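Local coordinates for periplasmic binding protein/LacI transcriptional regulator (Clostridium phytofermentans, PDB 3BRS), which probably binds a sugar outside the cell and hands it to a membrane transporter, as periplasmic-type solute-binding proteins of this family do, at residues 31-35 with 36-40; 84-88 with 89-93. One frame throughout, in Å; residues are numbered along the deposited sequence.

Contact 1: 31-35 with 36-40; sequences MAAKE and YEIKL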
ATOM      1  N   MET A  31       9.954 -15.993  -5.965  1.00 34.52           N
ATOM      2  CA  MET A  31       9.879 -16.721  -7.245  1.00 37.65           C
ATOM      3  C   MET A  31      10.866 -16.207  -8.317  1.00 35.91           C
ATOM      4  O   MET A  31      11.605 -16.974  -8.949  1.00 33.92           O
ATOM      5  CB  MET A  31       8.485 -16.665  -7.826  1.00 41.72           C
ATOM      6  CG  MET A  31       8.446 -17.283  -9.209  1.00 61.92           C
ATOM      7  SD  MET A  31       7.923 -18.964  -9.002  1.00 56.46           S
ATOM      8  CE  MET A  31       6.276 -18.835  -9.713  1.00 60.19           C
ATOM      9  N   ALA A  32      10.883 -14.911  -8.536  1.00 35.64           N
ATOM     10  CA  ALA A  32      12.004 -14.342  -9.309  1.00 35.39           C
ATOM     11  C   ALA A  32      13.436 -14.800  -8.831  1.00 36.66           C
ATOM     12  O   ALA A  32      14.255 -15.186  -9.673  1.00 36.12           O
ATOM     13  CB  ALA A  32      11.906 -12.821  -9.415  1.00 33.95           C
ATOM     14  N   ALA A  33      13.751 -14.740  -7.524  1.00 36.40           N
ATOM     15  CA  ALA A  33      15.096 -15.156  -7.021  1.00 35.57           C
ATOM     16  C   ALA A  33      15.397 -16.604  -7.318  1.00 37.25           C
ATOM     17  O   ALA A  33      16.572 -16.999  -7.509  1.00 38.27           O
ATOM     18  CB  ALA A  33      15.234 -14.940  -5.489  1.00 34.00           C
ATOM     19  N   LYS A  34      14.348 -17.408  -7.215  1.00 37.30           N
ATOM     20  CA  LYS A  34      14.391 -18.822  -7.606  1.00 37.76           C
ATOM     21  C   LYS A  34      14.731 -18.893  -9.091  1.00 37.76           C
ATOM     22  O   LYS A  34      15.648 -19.575  -9.496  1.00 38.27           O
ATOM     23  CB  LYS A  34      13.034 -19.495  -7.312  1.00 37.11           C
ATOM     24  CG  LYS A  34      12.741 -20.838  -8.027  1.00 35.97           C
ATOM     25  CD  LYS A  34      11.687 -21.595  -7.203  1.00 44.73           C
ATOM     26  CE  LYS A  34      11.136 -22.813  -7.919  1.00 46.30           C
ATOM     27  NZ  LYS A  34      10.723 -23.848  -6.901  1.00 53.28           N
ATOM     28  N   GLU A  35      13.987 -18.155  -9.898  1.00 39.38           N
ATOM     29  CA  GLU A  35      14.036 -18.308 -11.358  1.00 41.26           C
ATOM     30  C   GLU A  35      15.369 -17.829 -11.883  1.00 41.11           C
ATOM     31  O   GLU A  35      15.871 -18.334 -12.886  1.00 40.15           O
ATOM     32  CB  GLU A  35      12.871 -17.515 -11.970  1.00 43.77           C
ATOM     33  CG  GLU A  35      13.097 -16.875 -13.352  1.00 90.09           C
ATOM     34  CD  GLU A  35      12.865 -17.826 -14.524  1.00 65.10           C
ATOM     35  OE1 GLU A  35      12.439 -18.996 -14.295  1.00 94.11           O
ATOM     36  OE2 GLU A  35      13.121 -17.396 -15.685  1.00 92.31           O
ATOM     37  N   TYR A  36      15.928 -16.825 -11.203  1.00 41.14           N
ATOM     38  CA  TYR A  36      17.200 -16.238 -11.588  1.00 42.32           C
ATOM     39  C   TYR A  36      18.422 -16.637 -10.727  1.00 42.83           C
ATOM     40  O   TYR A  36      19.520 -16.118 -10.949  1.00 41.08           O
ATOM     41  CB  TYR A  36      17.059 -14.735 -11.684  1.00 43.03           C
ATOM     42  CG  TYR A  36      16.106 -14.289 -12.788  1.00 45.71           C
ATOM     43  CD1 TYR A  36      14.782 -13.981 -12.508  1.00 45.72           C
ATOM     44  CD2 TYR A  36      16.537 -14.162 -14.119  1.00 44.61           C
ATOM     45  CE1 TYR A  36      13.910 -13.560 -13.518  1.00 41.03           C
ATOM     46  CE2 TYR A  36      15.665 -13.739 -15.125  1.00 41.91           C
ATOM     47  CZ  TYR A  36      14.370 -13.433 -14.804  1.00 41.75           C
ATOM     48  OH  TYR A  36      13.500 -13.010 -15.773  1.00 53.06           O
ATOM     49  N   GLU A  37      18.247 -17.559  -9.760  1.00 43.98           N
ATOM     50  CA  GLU A  37      19.366 -18.003  -8.924  1.00 42.74           C
ATOM     51  C   GLU A  37      19.983 -16.816  -8.141  1.00 41.35           C
ATOM     52  O   GLU A  37      21.183 -16.495  -8.295  1.00 41.11           O
ATOM     53  CB  GLU A  37      20.446 -18.628  -9.811  1.00 43.49           C
ATOM     54  CG  GLU A  37      20.030 -19.871 -10.577  1.00 85.38           C
ATOM     55  CD  GLU A  37      21.141 -20.931 -10.620  1.00 64.92           C
ATOM     56  OE1 GLU A  37      22.358 -20.573 -10.651  1.00 86.86           O
ATOM     57  OE2 GLU A  37      20.786 -22.135 -10.631  1.00 89.34           O
ATOM     58  N   ILE A  38      19.165 -16.175  -7.315  1.00 39.19           N
ATOM     59  CA  ILE A  38      19.582 -14.959  -6.635  1.00 37.88           C
ATOM     60  C   ILE A  38      19.626 -15.287  -5.148  1.00 39.67           C
ATOM     61  O   ILE A  38      18.781 -16.009  -4.654  1.00 40.97           O
ATOM     62  CB  ILE A  38      18.601 -13.729  -6.959  1.00 36.19           C
ATOM     63  CG1 ILE A  38      18.934 -13.094  -8.322  1.00 32.85           C
ATOM     64  CG2 ILE A  38      18.765 -12.645  -5.929  1.00 28.88           C
ATOM     65  CD1 ILE A  38      17.819 -12.423  -9.114  1.00 36.87           C
ATOM     66  N   LYS A  39      20.609 -14.781  -4.417  1.00 39.16           N
ATOM     67  CA  LYS A  39      20.515 -14.885  -2.975  1.00 38.10           C
ATOM     68  C   LYS A  39      19.664 -13.716  -2.445  1.00 36.44           C
ATOM     69  O   LYS A  39      20.059 -12.609  -2.613  1.00 39.92           O
ATOM     70  CB  LYS A  39      21.899 -14.926  -2.321  1.00 38.77           C
ATOM     71  CG  LYS A  39      21.859 -14.837  -0.811  1.00 48.57           C
ATOM     72  CD  LYS A  39      23.165 -15.311  -0.161  1.00 41.04           C
ATOM     73  CE  LYS A  39      23.303 -14.756   1.276  1.00 47.07           C
ATOM     74  NZ  LYS A  39      24.706 -14.265   1.612  1.00 40.64           N
ATOM     75  N   LEU A  40      18.534 -13.978  -1.775  1.00 35.02           N
ATOM     76  CA  LEU A  40      17.552 -12.935  -1.350  1.00 36.57           C
ATOM     77  C   LEU A  40      17.262 -13.097   0.148  1.00 35.46           C
ATOM     78  O   LEU A  40      16.785 -14.162   0.583  1.00 32.56           O
ATOM     79  CB  LEU A  40      16.218 -13.106  -2.084  1.00 36.89           C
ATOM     80  CG  LEU A  40      15.325 -11.929  -2.570  1.00 46.12           C
ATOM     81  CD1 LEU A  40      13.869 -12.355  -2.674  1.00 28.88           C
ATOM     82  CD2 LEU A  40      15.477 -10.532  -1.889  1.00 33.36           C
TER
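The aliphatic part of Glu35 lies over one face of the Tyr36 ring: CG of Glu35 stands 3.7 Å from the ring centroid, 26° off the ring normal, a CH-pi contact displaced toward the CD1/CE1 rim. Glu35 bends at chi2, which carries its carboxylate beyond that methylene, the carboxylate plane turned 87° from the ring. The tyrosine CG is anti to its own carbonyl carbon (chi1 -65°); this lays the ring back along the last helical turn, where Ala32 O sits at its edge, 3.1 Å from Tyr36 CD1. The same oxygen accepts the backbone bond from Tyr36 N at 2.8 Å. Next along the helix, the methyl of Ala33 meets two residues beyond the helix, Ile38 CB at 3.9 Å and Leu40 CB at 4.0 Å. Glu37, with positive phi, is the first residue to leave helical geometry, and two bonds reach back into the last turn to make a Schellman motif: Ile38 N to Ala33 O at 2.7 Å and Glu37 N to Lys34 O at 3.3 Å. The turn thus closes helix 20-36 of a beta-alpha-beta unit and delivers the chain to edge strand 39-42. Helix 246-262 packs against Ala32, Tyr36 and Ile38 and supplies Glu255, to which the Tyr36 hydroxyl is hydrogen-bonded, while Ile38 and Leu40 lean on strand 7-11.

Contact 2: 84-88 with 89-93; sequences KEIKD and AGIKL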
ATOM      1  N   LYS A  84      19.355   7.420   2.008  1.00 34.77           N
ATOM      2  CA  LYS A  84      20.283   8.309   1.309  1.00 34.58           C
ATOM      3  C   LYS A  84      21.698   7.727   1.303  1.00 32.06           C
ATOM      4  O   LYS A  84      22.503   8.093   0.437  1.00 32.17           O
ATOM      5  CB  LYS A  84      20.326   9.700   1.971  1.00 35.12           C
ATOM      6  CG  LYS A  84      20.831   9.711   3.329  1.00 29.04           C
ATOM      7  CD  LYS A  84      20.749  11.129   3.874  1.00 37.91           C
ATOM      8  CE  LYS A  84      21.868  11.350   4.818  1.00 42.34           C
ATOM      9  NZ  LYS A  84      21.447  12.097   6.051  1.00 55.95           N
ATOM     10  N   GLU A  85      21.989   6.819   2.230  1.00 31.16           N
ATOM     11  CA  GLU A  85      23.332   6.180   2.382  1.00 30.53           C
ATOM     12  C   GLU A  85      23.510   4.964   1.494  1.00 30.50           C
ATOM     13  O   GLU A  85      24.609   4.483   1.369  1.00 31.43           O
ATOM     14  CB  GLU A  85      23.521   5.742   3.822  1.00 34.80           C
ATOM     15  CG  GLU A  85      23.340   6.833   4.879  1.00 46.80           C
ATOM     16  CD  GLU A  85      24.368   7.984   4.708  1.00 53.06           C
ATOM     17  OE1 GLU A  85      25.321   7.804   3.912  1.00 51.48           O
ATOM     18  OE2 GLU A  85      24.234   9.056   5.374  1.00 56.81           O
ATOM     19  N   ILE A  86      22.428   4.410   0.939  1.00 29.70           N
ATOM     20  CA  ILE A  86      22.460   3.249   0.044  1.00 32.58           C
ATOM     21  C   ILE A  86      23.299   3.464  -1.199  1.00 36.48           C
ATOM     22  O   ILE A  86      24.090   2.614  -1.510  1.00 37.58           O
ATOM     23  CB  ILE A  86      21.020   2.853  -0.397  1.00 30.78           C
ATOM     24  CG1 ILE A  86      20.167   2.488   0.820  1.00 27.96           C
ATOM     25  CG2 ILE A  86      21.000   1.649  -1.352  1.00 20.67           C
ATOM     26  CD1 ILE A  86      18.855   1.690   0.487  1.00 35.58           C
ATOM     27  N   LYS A  87      23.108   4.583  -1.946  1.00 39.62           N
ATOM     28  CA  LYS A  87      23.835   4.857  -3.264  1.00 40.47           C
ATOM     29  C   LYS A  87      25.354   4.800  -3.116  1.00 40.41           C
ATOM     30  O   LYS A  87      26.089   4.171  -3.882  1.00 42.83           O
ATOM     31  CB  LYS A  87      23.505   6.293  -3.798  1.00 41.39           C
ATOM     32  CG  LYS A  87      22.006   6.760  -3.798  1.00 90.99           C
ATOM     33  CD  LYS A  87      21.751   8.254  -3.272  1.00 42.25           C
ATOM     34  CE  LYS A  87      22.251   9.380  -4.236  1.00 92.37           C
ATOM     35  NZ  LYS A  87      21.262   9.843  -5.315  1.00 55.90           N
ATOM     36  N   ASP A  88      25.794   5.522  -2.101  1.00 38.86           N
ATOM     37  CA  ASP A  88      27.176   5.752  -1.764  1.00 39.48           C
ATOM     38  C   ASP A  88      27.842   4.567  -1.140  1.00 39.89           C
ATOM     39  O   ASP A  88      29.049   4.592  -0.900  1.00 40.17           O
ATOM     40  CB  ASP A  88      27.204   6.893  -0.766  1.00 42.25           C
ATOM     41  CG  ASP A  88      26.365   8.079  -1.242  1.00 85.28           C
ATOM     42  OD1 ASP A  88      26.743   8.711  -2.265  1.00 52.45           O
ATOM     43  OD2 ASP A  88      25.307   8.342  -0.626  1.00 52.89           O
ATOM     44  N   ALA A  89      27.060   3.546  -0.805  1.00 39.30           N
ATOM     45  CA  ALA A  89      27.629   2.288  -0.376  1.00 37.12           C
ATOM     46  C   ALA A  89      27.839   1.477  -1.628  1.00 35.42           C
ATOM     47  O   ALA A  89      28.317   0.342  -1.555  1.00 37.13           O
ATOM     48  CB  ALA A  89      26.699   1.533   0.657  1.00 36.45           C
ATOM     49  N   GLY A  90      27.481   1.994  -2.792  1.00 31.39           N
ATOM     50  CA  GLY A  90      27.690   1.099  -3.997  1.00 31.20           C
ATOM     51  C   GLY A  90      26.587   0.086  -4.271  1.00 30.70           C
ATOM     52  O   GLY A  90      26.705  -0.838  -5.100  1.00 28.79           O
ATOM     53  N   ILE A  91      25.476   0.295  -3.588  1.00 33.36           N
ATOM     54  CA  ILE A  91      24.263  -0.574  -3.717  1.00 33.73           C
ATOM     55  C   ILE A  91      23.156   0.053  -4.597  1.00 33.88           C
ATOM     56  O   ILE A  91      22.831   1.255  -4.486  1.00 33.98           O
ATOM     57  CB  ILE A  91      23.674  -0.894  -2.279  1.00 31.09           C
ATOM     58  CG1 ILE A  91      24.768  -1.539  -1.410  1.00 38.63           C
ATOM     59  CG2 ILE A  91      22.575  -1.910  -2.395  1.00 40.14           C
ATOM     60  CD1 ILE A  91      24.481  -1.486   0.090  1.00 33.63           C
ATOM     61  N   LYS A  92      22.560  -0.785  -5.448  1.00 31.88           N
ATOM     62  CA  LYS A  92      21.409  -0.426  -6.273  1.00 27.93           C
ATOM     63  C   LYS A  92      20.141  -0.308  -5.392  1.00 29.73           C
ATOM     64  O   LYS A  92      19.908  -1.143  -4.514  1.00 31.28           O
ATOM     65  CB  LYS A  92      21.220  -1.576  -7.303  1.00 32.00           C
ATOM     66  CG  LYS A  92      22.363  -1.773  -8.300  1.00 60.46           C
ATOM     67  CD  LYS A  92      22.313  -0.671  -9.352  1.00 42.00           C
ATOM     68  CE  LYS A  92      23.592   0.143  -9.446  1.00 67.43           C
ATOM     69  NZ  LYS A  92      24.647  -0.643 -10.110  1.00 42.67           N
ATOM     70  N   LEU A  93      19.318   0.717  -5.603  1.00 29.59           N
ATOM     71  CA  LEU A  93      18.092   0.837  -4.895  1.00 28.82           C
ATOM     72  C   LEU A  93      16.931   0.632  -5.860  1.00 29.45           C
ATOM     73  O   LEU A  93      16.765   1.439  -6.781  1.00 32.89           O
ATOM     74  CB  LEU A  93      17.988   2.212  -4.232  1.00 28.59           C
ATOM     75  CG  LEU A  93      16.724   2.567  -3.471  1.00 34.87           C
ATOM     76  CD1 LEU A  93      16.342   1.513  -2.394  1.00 26.79           C
ATOM     77  CD2 LEU A  93      16.963   3.881  -2.848  1.00 37.87           C
TER
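Ile86 meets Ile91 and Leu93 through two different branches. With CG1 anti to the carbonyl carbon (chi1 -60°), the CG2 methyl of Ile86 lies anti to the backbone N and packs 3.8 Å from Ile91 CB, while CD1 at the end of the other branch comes within 3.8 Å of Leu93 CD1; in both pairs the side chains cross at about a right angle. Next to these apolar contacts come three backbone bonds of the turn. Ile86 O accepts a bond from Ala89 N at 3.2 Å and a weak one from Ile91 N at 3.4 Å, so one carbonyl of this helically wound segment serves two N-H groups of the outgoing chain, the second weakly. Gly90 N adds a shorter bond to Lys87 O, 2.8 Å. Gly90 itself takes positive phi (83°) and turns the chain toward the strand. Farther out, Leu93 N is hydrogen-bonded to the carboxylate of Asp106. The turn leads from the helical residues 84-88 into strand 92-96, with Ile86, Ile91 and Leu93 resting on strand 68-71, and Ile86 and Ala89 also touching helix 51-63.

How the contacts relate
Contact 1 comes first along the chain and is complete before contact 2 begins. Their centres lie about 21 Å apart, with nearest atoms about 11 Å apart, so they do not touch. Each turns the chain from helical residues into a strand of the same six-stranded parallel sheet: 39-42 at one edge for contact 1, and 92-96 in the interior for contact 2, separated by strands 7-11 and 68-71. Both therefore belong to one lobe of the two-lobed periplasmic-binding-protein fold. Helix 246-262 reaches both regions, packing on the turn of contact 1 and touching Lys92 in contact 2. For this probable sugar-binding protein the two are helix-to-strand turns of the lobe's framework, each about 24 Å from the centre of the chain.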